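Local coordinates for protein probable AP endonuclease (African swine fever virus, PDB 6KI3) that probably cleaves DNA on the 5' side of abasic sites during repair, using three zinc ions, and also proofreads mismatched 3' ends as an exonuclease, at residues Ala9-His13 against Arg14-Asp18; Gln286-Leu289 against Thr290-Thr294; Thr99-Ile102 against Gln103-Leu106; Ile26-Ser29 against Ile30-Val34; Val214-Pro217 against Ser218-Met221. All blocks are in the same frame, centred on the assembly; numbering follows the deposited sequence.

In the fold
All five contacts are local, between residues close in sequence. Along the chain they come in the order 1, 4, 3, 5, 2, around a TIM barrel whose strand ends carry the zinc site. Interaction 1 lies where strand 6-10 passes into helix 13-16 beside the bound DNA. Interaction 4, on helix 25-39, has its centre about 7 Å away and touches it, and interaction 2, on helix 282-300, touches it through Phe293 and Leu289, so these three form one packed corner of the barrel beside the DNA. The centre of interaction 3, on helix 96-112, is about 34 Å from that of interaction 2, and the centre of interaction 5 about 28 Å from that of interaction 1.

Interaction 1: residues Ala9-His13 against Arg14-Asp18; sequences AFVSH and RLWSD. With nucleotides of chain C.
A DNA-binding loop opens here with a serine N-cap: the hydroxyl of Ser12 takes the backbone hydrogen of Leu15, OG to N 3.1 Å, and starts the short helix 13-16. The hydroxyl sits between the backbone N and the carbonyl carbon (chi1 82°), from where it meets the first turn and also lies against CB of Leu15. One turn on, Ser17 N donates to His13 O over 3.0 Å, while the Ser17 hydroxyl, bonded to Cys25 O, lies over one face of the His13 imidazole, toward its rim. Trp16 folds back across Val11, CD1 lying 3.7 Å from Val11 CG1 with the two side chains about perpendicular. In the plane of the indole, at its edge, a water accepts from Trp16 NE1 and Ser12 N and donates to Phe10 O, so one molecule serves three buried polar atoms. This loop follows the barrel strand 6-10 and faces the bound DNA. Phe10 spreads its ring under the abasic sugar, with C2' of 3DR1 of chain C over the ring centre, a flat apolar surface suited to a sugar that carries no base. The backbone N of His13 donates to OP2 of DG3 of chain C at 3.0 Å and more weakly to OP1, and His13 NE2 comes within 3.1 Å of OP2 of DA4 of chain C.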
# COMPACT_ATOMS: atom_id res chain seq x y z
N ALA A 9 7.63 -0.74 -5.46
CA ALA A 9 8.03 -1.01 -4.09
C ALA A 9 8.08 0.30 -3.31
O ALA A 9 8.06 1.39 -3.88
CB ALA A 9 9.39 -1.72 -4.03
N PHE A 10 8.12 0.17 -1.99
CA PHE A 10 8.33 1.33 -1.13
C PHE A 10 9.76 1.82 -1.26
O PHE A 10 10.71 1.02 -1.25
CB PHE A 10 8.02 0.97 0.33
CG PHE A 10 8.60 1.94 1.32
CD1 PHE A 10 8.04 3.20 1.49
CD2 PHE A 10 9.70 1.59 2.09
CE1 PHE A 10 8.57 4.09 2.41
CE2 PHE A 10 10.23 2.48 3.00
CZ PHE A 10 9.66 3.73 3.16
N VAL A 11 9.93 3.13 -1.41
CA VAL A 11 11.23 3.74 -1.62
C VAL A 11 11.60 4.50 -0.35
O VAL A 11 11.01 5.55 -0.05
CB VAL A 11 11.23 4.67 -2.84
CG1 VAL A 11 12.60 5.29 -3.05
CG2 VAL A 11 10.78 3.91 -4.08
N SER A 12 12.57 3.98 0.39
CA SER A 12 13.02 4.65 1.59
C SER A 12 14.07 5.71 1.25
O SER A 12 14.86 5.55 0.32
CB SER A 12 13.60 3.65 2.59
OG SER A 12 14.94 3.33 2.26
N HIS A 13 14.06 6.66 2.00
CA HIS A 13 15.01 7.73 1.84
C HIS A 13 16.39 7.28 2.16
O HIS A 13 17.35 7.62 1.37
CB HIS A 13 14.62 8.85 2.76
CG HIS A 13 15.62 9.93 2.89
ND1 HIS A 13 16.92 9.72 3.12
CD2 HIS A 13 15.46 11.28 2.92
CE1 HIS A 13 17.54 10.90 3.26
NE2 HIS A 13 16.65 11.86 3.14
N ARG A 14 16.58 6.56 3.25
CA ARG A 14 17.91 6.11 3.64
C ARG A 14 18.65 5.13 2.71
O ARG A 14 19.87 5.21 2.55
CB ARG A 14 17.87 5.51 5.06
CG ARG A 14 19.18 4.89 5.51
CD ARG A 14 18.99 4.08 6.78
NE ARG A 14 17.94 3.08 6.64
CZ ARG A 14 18.16 1.77 6.55
NH1 ARG A 14 19.40 1.30 6.59
NH2 ARG A 14 17.14 0.93 6.43
N LEU A 15 17.90 4.21 2.11
CA LEU A 15 18.46 3.15 1.28
C LEU A 15 18.48 3.48 -0.20
O LEU A 15 18.93 2.65 -1.00
CB LEU A 15 17.67 1.85 1.49
CG LEU A 15 17.69 1.35 2.93
CD1 LEU A 15 16.76 0.14 3.13
CD2 LEU A 15 19.11 1.01 3.32
N TRP A 16 18.02 4.67 -0.59
CA TRP A 16 17.93 4.99 -2.01
C TRP A 16 18.53 6.35 -2.34
O TRP A 16 19.08 6.54 -3.43
CB TRP A 16 16.48 4.92 -2.48
CG TRP A 16 15.92 3.53 -2.51
CD1 TRP A 16 15.10 2.95 -1.59
CD2 TRP A 16 16.16 2.54 -3.52
NE1 TRP A 16 14.81 1.66 -1.96
CE2 TRP A 16 15.44 1.38 -3.14
CE3 TRP A 16 16.90 2.52 -4.70
CZ2 TRP A 16 15.45 0.22 -3.91
CZ3 TRP A 16 16.90 1.36 -5.46
CH2 TRP A 16 16.18 0.23 -5.07
N SER A 17 18.43 7.31 -1.42
CA SER A 17 18.92 8.65 -1.70
C SER A 17 20.44 8.68 -1.68
O SER A 17 21.09 8.04 -0.86
CB SER A 17 18.37 9.65 -0.68
OG SER A 17 16.97 9.78 -0.80
N ASP A 18 21.01 9.44 -2.61
CA ASP A 18 22.44 9.69 -2.61
C ASP A 18 22.81 10.60 -1.44
O ASP A 18 21.99 11.37 -0.93
CB ASP A 18 22.88 10.35 -3.92
CG ASP A 18 22.69 9.44 -5.12
OD1 ASP A 18 23.12 8.27 -5.05
OD2 ASP A 18 22.11 9.90 -6.12
P DG C 3 12.18 7.18 4.96
OP1 DG C 3 11.43 7.40 3.70
OP2 DG C 3 13.46 6.44 4.93
O5' DG C 3 12.44 8.61 5.62
C5' DG C 3 11.34 9.36 6.11
C4' DG C 3 11.81 10.55 6.92
O4' DG C 3 12.13 10.12 8.27
C3' DG C 3 13.06 11.25 6.39
O3' DG C 3 12.91 12.64 6.54
C2' DG C 3 14.17 10.70 7.29
C1' DG C 3 13.43 10.56 8.61
N9 DG C 3 14.02 9.58 9.51
C8 DG C 3 14.59 8.38 9.17
N7 DG C 3 15.04 7.70 10.19
C5 DG C 3 14.75 8.51 11.29
C6 DG C 3 15.00 8.31 12.66
O6 DG C 3 15.54 7.34 13.21
N1 DG C 3 14.54 9.37 13.43
C2 DG C 3 13.92 10.50 12.94
N2 DG C 3 13.55 11.42 13.83
N3 DG C 3 13.68 10.70 11.65
C4 DG C 3 14.12 9.67 10.88
O5' 3DR C 1 4.17 -1.16 6.38
P 3DR C 1 2.73 -1.48 7.04
OP1 3DR C 1 2.07 -0.13 7.14
OP2 3DR C 1 2.10 -2.42 6.04
OP3 3DR C 1 3.07 -2.10 8.37
C2' 3DR C 1 7.21 1.59 4.75
C5' 3DR C 1 4.92 -0.01 6.77
C4' 3DR C 1 6.32 -0.14 6.18
O4' 3DR C 1 6.21 -0.56 4.82
C1' 3DR C 1 6.91 0.34 3.95
C3' 3DR C 1 7.07 1.18 6.20
O3' 3DR C 1 8.38 0.96 6.74
P DA C 4 13.94 13.67 5.87
OP1 DA C 4 13.23 14.31 4.73
OP2 DA C 4 15.24 13.01 5.64
O5' DA C 4 14.14 14.77 7.01
C5' DA C 4 13.00 15.32 7.65
C4' DA C 4 13.37 15.97 8.97
O4' DA C 4 13.80 14.95 9.91
C3' DA C 4 14.50 16.99 8.89
O3' DA C 4 14.18 18.10 9.71
C2' DA C 4 15.72 16.22 9.41
C1' DA C 4 15.09 15.24 10.40
N9 DA C 4 15.81 13.98 10.52
C8 DA C 4 16.27 13.19 9.50
N7 DA C 4 16.89 12.11 9.91
C5 DA C 4 16.83 12.18 11.29
C6 DA C 4 17.30 11.33 12.31
N6 DA C 4 17.95 10.19 12.07
N1 DA C 4 17.07 11.70 13.59
C2 DA C 4 16.42 12.84 13.82
N3 DA C 4 15.93 13.72 12.95
C4 DA C 4 16.17 13.33 11.69
O HOH W 1 13.04 1.31 0.35

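Interaction 2: residues Gln286-Leu289 against Thr290-Thr294; sequences QTAL and TAEFT
Successive turns of helix 282-300, the last helix of the barrel, meet here, with the side chain of Thr290 folding back against the turn formed by Gln286-Leu289. Its OG1 lies between the backbone N and the carbonyl carbon (chi1 51°), 2.6 Å from Thr287 O and 3.0 Å from Gln286 O; the single hydroxyl proton has both carbonyls within reach. Gln286 O already accepts from Thr290 N at 3.0 Å. On the inner face, Leu289 and Phe293 run side by side in the same direction, Leu289 CB 3.9 Å from Phe293 CE2. Phe293 packs on Leu275 of the barrel wall and meets the rings of Phe42 and Phe44, while Leu289 touches Arg277 and Trp16. Glu292 stretches along Ala288, its CG 3.3 Å from Ala288 O, and the small methyl of Ala288 leaves room for it. The Glu292 carboxylate is buried but well supplied, with OE1 bonded to Ser240 and OE2 to Leu241 N and, as a salt bridge, Arg277. Such donors and a positive neighbour would probably favour the ionised acid, so a buried charge can tie this helix to the loops beside it.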
# COMPACT_ATOMS: atom_id res chain seq x y z
N GLN A 286 18.35 -4.73 -2.25
CA GLN A 286 18.35 -4.91 -3.70
C GLN A 286 18.40 -6.39 -4.08
O GLN A 286 17.73 -6.81 -5.03
CB GLN A 286 19.51 -4.14 -4.33
CG GLN A 286 19.38 -2.64 -4.17
CD GLN A 286 20.46 -1.87 -4.91
OE1 GLN A 286 20.79 -2.19 -6.06
NE2 GLN A 286 21.01 -0.85 -4.27
N THR A 287 19.17 -7.19 -3.34
CA THR A 287 19.19 -8.63 -3.61
C THR A 287 17.82 -9.25 -3.39
O THR A 287 17.39 -10.12 -4.15
CB THR A 287 20.24 -9.32 -2.73
OG1 THR A 287 21.51 -8.67 -2.90
CG2 THR A 287 20.38 -10.78 -3.12
N ALA A 288 17.11 -8.81 -2.34
CA ALA A 288 15.79 -9.36 -2.05
C ALA A 288 14.78 -8.98 -3.13
O ALA A 288 13.99 -9.82 -3.57
CB ALA A 288 15.32 -8.90 -0.68
N LEU A 289 14.80 -7.72 -3.57
CA LEU A 289 13.82 -7.27 -4.56
C LEU A 289 14.09 -7.86 -5.93
O LEU A 289 13.14 -8.15 -6.67
CB LEU A 289 13.80 -5.75 -4.62
CG LEU A 289 13.41 -5.04 -3.32
CD1 LEU A 289 13.78 -3.57 -3.39
CD2 LEU A 289 11.93 -5.21 -3.05
N THR A 290 15.36 -8.05 -6.30
CA THR A 290 15.67 -8.70 -7.57
C THR A 290 15.08 -10.10 -7.62
O THR A 290 14.59 -10.54 -8.67
CB THR A 290 17.18 -8.75 -7.78
OG1 THR A 290 17.81 -9.31 -6.62
CG2 THR A 290 17.72 -7.37 -8.01
N ALA A 291 15.12 -10.83 -6.50
CA ALA A 291 14.50 -12.15 -6.46
C ALA A 291 12.99 -12.05 -6.58
O ALA A 291 12.36 -12.87 -7.27
CB ALA A 291 14.90 -12.87 -5.17
N GLU A 292 12.38 -11.06 -5.92
CA GLU A 292 10.93 -10.96 -5.90
C GLU A 292 10.38 -10.49 -7.25
O GLU A 292 9.32 -10.95 -7.68
CB GLU A 292 10.47 -10.03 -4.78
CG GLU A 292 10.75 -10.56 -3.38
CD GLU A 292 10.26 -9.62 -2.30
OE1 GLU A 292 11.09 -8.90 -1.71
OE2 GLU A 292 9.04 -9.60 -2.04
N PHE A 293 11.09 -9.58 -7.92
CA PHE A 293 10.56 -9.03 -9.16
C PHE A 293 10.84 -9.94 -10.36
O PHE A 293 10.08 -9.91 -11.33
CB PHE A 293 11.13 -7.63 -9.40
CG PHE A 293 10.50 -6.57 -8.54
CD1 PHE A 293 9.18 -6.20 -8.74
CD2 PHE A 293 11.22 -5.96 -7.53
CE1 PHE A 293 8.59 -5.23 -7.94
CE2 PHE A 293 10.64 -4.99 -6.73
CZ PHE A 293 9.32 -4.63 -6.94
N THR A 294 11.91 -10.74 -10.31
CA THR A 294 12.10 -11.75 -11.35
C THR A 294 11.05 -12.85 -11.23
O THR A 294 10.54 -13.34 -12.24
CB THR A 294 13.51 -12.34 -11.27
OG1 THR A 294 13.80 -12.70 -9.91
CG2 THR A 294 14.54 -11.34 -11.77

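Interaction 3: residues Thr99-Ile102 against Gln103-Leu106; sequences THFI and QQEL
Gln103 opens the second turn of this helical contact by donating its backbone N to Thr99 O at 3.1 Å, while its CB rests against His100 O. The side chain, bent at chi2 (62°), carries its amide to Lys137 O, a partner outside this helix. Gln104 reaches back in an extended chain, and CG passes 3.3 Å from His100 O before OE1 arrives beside the imidazole of His100, 3.2 Å from ND1. The angle there is too poor for a hydrogen bond, and the two groups are only neighbours at the outer surface. Both segments belong to helix 96-112, the helix of a beta-alpha-beta unit that links strands 79-83 and 116-120 of the TIM barrel, and the next two residues turn inward to that wall. Glu105 crosses the Phe101 ring obliquely, with its OE1 3.5 Å from both CD2 and CE2 and the carboxylate plane turned 51° from the ring. Asp88 brings a second carboxylate close to the same OE1, which may favour protonation of one of them, and Glu105 N bonds to Phe101 O. Leu106 then lies parallel to Ile102 and points the same way, CD1 4.1 Å from Ile102 CG2, while Leu106 N donates to Ile102 O at 3.0 Å along a nearly straight line of 169°. Leucine and isoleucine suit this buried side, where both rest on Leu117 of strand 116-120.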
# COMPACT_ATOMS: atom_id res chain seq x y z
N THR A 99 -6.45 15.51 12.03
CA THR A 99 -7.16 15.61 10.76
C THR A 99 -6.63 16.77 9.92
O THR A 99 -6.54 16.66 8.69
CB THR A 99 -8.66 15.74 11.01
OG1 THR A 99 -9.19 14.47 11.42
CG2 THR A 99 -9.39 16.19 9.75
N HIS A 100 -6.27 17.88 10.57
CA HIS A 100 -5.71 19.00 9.83
C HIS A 100 -4.40 18.63 9.16
O HIS A 100 -4.11 19.08 8.04
CB HIS A 100 -5.51 20.20 10.76
CG HIS A 100 -4.84 21.36 10.10
ND1 HIS A 100 -3.48 21.56 10.17
CD2 HIS A 100 -5.33 22.37 9.34
CE1 HIS A 100 -3.16 22.64 9.49
NE2 HIS A 100 -4.26 23.15 8.97
N PHE A 101 -3.59 17.79 9.82
CA PHE A 101 -2.32 17.37 9.22
C PHE A 101 -2.56 16.50 7.99
O PHE A 101 -1.84 16.62 6.99
CB PHE A 101 -1.48 16.62 10.26
CG PHE A 101 -0.09 16.31 9.79
CD1 PHE A 101 0.91 17.26 9.86
CD2 PHE A 101 0.22 15.06 9.28
CE1 PHE A 101 2.19 16.98 9.43
CE2 PHE A 101 1.50 14.77 8.85
CZ PHE A 101 2.49 15.73 8.93
N ILE A 102 -3.56 15.61 8.05
CA ILE A 102 -3.92 14.83 6.87
C ILE A 102 -4.36 15.74 5.73
O ILE A 102 -4.11 15.45 4.56
CB ILE A 102 -5.03 13.81 7.24
CG1 ILE A 102 -4.53 12.87 8.33
CG2 ILE A 102 -5.47 13.02 6.01
CD1 ILE A 102 -5.58 11.89 8.80
N GLN A 103 -5.00 16.87 6.06
CA GLN A 103 -5.43 17.80 5.03
C GLN A 103 -4.25 18.41 4.29
O GLN A 103 -4.34 18.67 3.08
CB GLN A 103 -6.30 18.90 5.64
CG GLN A 103 -7.18 19.62 4.64
CD GLN A 103 -8.17 18.69 3.96
OE1 GLN A 103 -8.69 17.76 4.58
NE2 GLN A 103 -8.44 18.94 2.69
N GLN A 104 -3.15 18.61 5.00
CA GLN A 104 -1.93 19.11 4.40
C GLN A 104 -1.32 18.13 3.43
O GLN A 104 -0.95 18.49 2.37
CB GLN A 104 -0.91 19.47 5.47
CG GLN A 104 -1.45 20.32 6.58
CD GLN A 104 -0.42 20.66 7.62
OE1 GLN A 104 -0.70 20.59 8.81
NE2 GLN A 104 0.76 21.05 7.19
N GLU A 105 -1.27 16.87 3.81
CA GLU A 105 -0.72 15.81 2.97
C GLU A 105 -1.54 15.64 1.70
O GLU A 105 -0.98 15.54 0.60
CB GLU A 105 -0.66 14.50 3.75
CG GLU A 105 0.44 14.44 4.80
CD GLU A 105 0.34 13.20 5.67
OE1 GLU A 105 -0.59 13.13 6.50
OE2 GLU A 105 1.19 12.30 5.52
N LEU A 106 -2.87 15.61 1.83
CA LEU A 106 -3.72 15.45 0.65
C LEU A 106 -3.52 16.60 -0.33
O LEU A 106 -3.47 16.39 -1.54
CB LEU A 106 -5.18 15.35 1.08
CG LEU A 106 -5.56 14.11 1.89
CD1 LEU A 106 -6.98 14.23 2.41
CD2 LEU A 106 -5.40 12.86 1.05

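Interaction 4: residues Ile26-Ser29 against Ile30-Val34; sequences ITNS and IANYV
Asn28 and Asn32, one turn apart on helix 25-39, present their amides to each other almost at right angles, the planes 84° apart. Asn28 OD1 stands 3.6 Å from Asn32 ND2, too far for a firm bond; each amide instead turns to the loop alongside, Asn28 OD1 accepting from Asp18 N and Asn32 ND2 donating to Trp16 O. Asparagine suits both places because its short chain ends in a donor and an acceptor that can meet backbone groups. Asn28 swings its CG opposite its own backbone N (chi1 168°), whereas the Asn32 amide leans back over Asn28 O, which its CG approaches to 3.4 Å. Beneath the side chains the carbonyl of Asn28 takes the backbone hydrogen of Asn32 at 3.1 Å. On another side of the helix, Ile26 and Ile30 make a looser apolar pair, CG2 to CD1 4.3 Å, and CG1 of Ile30 rests 3.4 Å from Ile26 O. That carbonyl receives Ile30 N at 3.0 Å. Ala31, with only a methyl, fits closely against Thr27 O and Asn28 O, 3.4 Å from each. Tyr33 sends its ring away from this contact, its hydroxyl bonding to Ser46 O and Ala9 N and its ring stacking on Phe44. The helix packs beside helix 63-76, met by Thr27, Ile30 and Ala31 at Leu69 and Met72, and on strand 46-49, met by Ile30 and Tyr33 at Val49 and Ala47.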
# COMPACT_ATOMS: atom_id res chain seq x y z
N ILE A 26 13.68 13.05 -2.07
CA ILE A 26 12.67 12.06 -2.44
C ILE A 26 12.75 11.76 -3.94
O ILE A 26 12.76 10.60 -4.35
CB ILE A 26 11.27 12.53 -2.03
CG1 ILE A 26 11.20 12.75 -0.52
CG2 ILE A 26 10.22 11.52 -2.48
CD1 ILE A 26 9.84 13.22 -0.04
N THR A 27 12.79 12.81 -4.76
CA THR A 27 12.90 12.62 -6.20
C THR A 27 14.21 11.94 -6.57
O THR A 27 14.25 11.10 -7.48
CB THR A 27 12.77 13.96 -6.92
OG1 THR A 27 11.63 14.67 -6.42
CG2 THR A 27 12.60 13.75 -8.42
N ASN A 28 15.30 12.30 -5.89
CA ASN A 28 16.58 11.64 -6.12
C ASN A 28 16.50 10.16 -5.80
O ASN A 28 17.04 9.32 -6.54
CB ASN A 28 17.67 12.31 -5.30
CG ASN A 28 18.96 11.52 -5.27
OD1 ASN A 28 19.21 10.75 -4.34
ND2 ASN A 28 19.79 11.70 -6.29
N SER A 29 15.84 9.80 -4.70
CA SER A 29 15.69 8.40 -4.34
C SER A 29 14.86 7.65 -5.38
O SER A 29 15.20 6.52 -5.75
CB SER A 29 15.05 8.28 -2.96
OG SER A 29 13.75 8.84 -2.94
N ILE A 30 13.78 8.26 -5.86
CA ILE A 30 12.96 7.64 -6.89
C ILE A 30 13.75 7.49 -8.18
O ILE A 30 13.60 6.49 -8.91
CB ILE A 30 11.66 8.44 -7.09
CG1 ILE A 30 10.76 8.29 -5.86
CG2 ILE A 30 10.94 8.01 -8.35
CD1 ILE A 30 9.49 9.10 -5.94
N ALA A 31 14.61 8.46 -8.49
CA ALA A 31 15.46 8.36 -9.67
C ALA A 31 16.36 7.13 -9.59
O ALA A 31 16.48 6.37 -10.56
CB ALA A 31 16.28 9.63 -9.84
N ASN A 32 17.01 6.93 -8.45
CA ASN A 32 17.84 5.74 -8.27
C ASN A 32 16.99 4.48 -8.26
O ASN A 32 17.42 3.43 -8.77
CB ASN A 32 18.65 5.85 -6.98
CG ASN A 32 19.55 7.07 -6.96
OD1 ASN A 32 19.89 7.62 -8.01
ND2 ASN A 32 19.93 7.51 -5.76
N TYR A 33 15.78 4.56 -7.71
CA TYR A 33 14.88 3.41 -7.68
C TYR A 33 14.38 3.05 -9.07
O TYR A 33 14.14 1.87 -9.36
CB TYR A 33 13.72 3.70 -6.72
CG TYR A 33 12.44 2.93 -6.98
CD1 TYR A 33 12.24 1.67 -6.43
CD2 TYR A 33 11.42 3.48 -7.74
CE1 TYR A 33 11.07 0.98 -6.64
CE2 TYR A 33 10.25 2.80 -7.97
CZ TYR A 33 10.08 1.55 -7.42
OH TYR A 33 8.91 0.86 -7.64
N VAL A 34 14.22 4.04 -9.95
CA VAL A 34 13.85 3.76 -11.33
C VAL A 34 15.03 3.18 -12.09
O VAL A 34 14.87 2.27 -12.92
CB VAL A 34 13.30 5.03 -12.00
CG1 VAL A 34 13.29 4.88 -13.52
CG2 VAL A 34 11.89 5.32 -11.49

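Interaction 5: residues Val214-Pro217 against Ser218-Met221; sequences VIPP and SHIM
Ile215 holds its CG1 opposite the backbone N (chi1 170°) and Ile220 turns its own CG1 opposite the carbonyl carbon (chi1 -66°), and these two choices bring the branches together, CG1 to CG1 3.7 Å, the chains crossing at about a right angle. Ile215 CD1 goes on to rest 3.5 Å from His219 O. Between them the chain makes a tight turn: His219 N donates to Pro216 O at 2.9 Å, from above the carbonyl plane by 46°, and Ile220 N bonds weakly to Pro217 O. Prolines suit this bend, since their rings fix phi and they have no backbone N-H that would need an acceptor. The His219 ring lies alongside that of Pro216, pointing the same way, and Ser218 OG meets its edge in plane, 3.0 Å from His219 ND1; either may donate. The turn ends the loop after helix 198-209 and leads into strand 220-227, one of the parallel staves of the TIM barrel. Pro217 of the turn and Ile220 of the strand pack on Tyr265 of helix 258-269, while Ile215 rests on Phe168 and Leu181. The apolar pair thus closes the inner side of the turn, whereas the serine-histidine bond satisfies polar groups on the side nearer the surface.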
# COMPACT_ATOMS: atom_id res chain seq x y z
N VAL A 214 -19.71 -1.73 -4.25
CA VAL A 214 -19.44 -0.95 -3.06
C VAL A 214 -17.98 -0.50 -3.01
O VAL A 214 -17.68 0.61 -2.56
CB VAL A 214 -19.82 -1.74 -1.79
CG1 VAL A 214 -19.90 -0.80 -0.61
CG2 VAL A 214 -21.14 -2.47 -1.99
N ILE A 215 -17.06 -1.35 -3.45
CA ILE A 215 -15.65 -1.00 -3.57
C ILE A 215 -15.17 -1.51 -4.93
O ILE A 215 -14.76 -2.67 -5.05
CB ILE A 215 -14.83 -1.55 -2.39
CG1 ILE A 215 -13.33 -1.38 -2.64
CG2 ILE A 215 -15.21 -3.00 -2.07
CD1 ILE A 215 -12.89 0.06 -2.79
N PRO A 216 -15.22 -0.68 -5.97
CA PRO A 216 -14.84 -1.15 -7.30
C PRO A 216 -13.33 -1.35 -7.39
O PRO A 216 -12.56 -0.69 -6.68
CB PRO A 216 -15.31 -0.03 -8.23
CG PRO A 216 -15.33 1.19 -7.37
CD PRO A 216 -15.72 0.71 -6.00
N PRO A 217 -12.87 -2.26 -8.25
CA PRO A 217 -11.42 -2.49 -8.37
C PRO A 217 -10.65 -1.29 -8.88
O PRO A 217 -9.42 -1.27 -8.75
CB PRO A 217 -11.34 -3.67 -9.36
CG PRO A 217 -12.63 -3.63 -10.11
CD PRO A 217 -13.65 -3.14 -9.14
N SER A 218 -11.32 -0.29 -9.46
CA SER A 218 -10.63 0.94 -9.83
C SER A 218 -10.10 1.68 -8.61
O SER A 218 -9.14 2.45 -8.73
CB SER A 218 -11.57 1.85 -10.62
OG SER A 218 -12.69 2.22 -9.84
N HIS A 219 -10.68 1.45 -7.43
CA HIS A 219 -10.27 2.07 -6.18
C HIS A 219 -9.65 1.05 -5.23
O HIS A 219 -9.82 1.13 -4.01
CB HIS A 219 -11.45 2.77 -5.51
CG HIS A 219 -11.86 4.04 -6.19
ND1 HIS A 219 -12.29 4.08 -7.50
CD2 HIS A 219 -11.92 5.31 -5.73
CE1 HIS A 219 -12.59 5.33 -7.82
NE2 HIS A 219 -12.37 6.09 -6.77
N ILE A 220 -8.92 0.08 -5.77
CA ILE A 220 -8.28 -0.97 -4.98
C ILE A 220 -6.80 -1.02 -5.34
O ILE A 220 -6.45 -1.09 -6.52
CB ILE A 220 -8.94 -2.34 -5.21
CG1 ILE A 220 -10.38 -2.34 -4.68
CG2 ILE A 220 -8.13 -3.44 -4.54
CD1 ILE A 220 -11.08 -3.68 -4.80
N MET A 221 -5.95 -0.98 -4.32
CA MET A 221 -4.51 -1.16 -4.47
C MET A 221 -4.05 -2.25 -3.52
O MET A 221 -4.77 -2.67 -2.61
CB MET A 221 -3.74 0.15 -4.20
CG MET A 221 -3.76 0.58 -2.74
SD MET A 221 -2.66 1.98 -2.44
CE MET A 221 -1.06 1.20 -2.64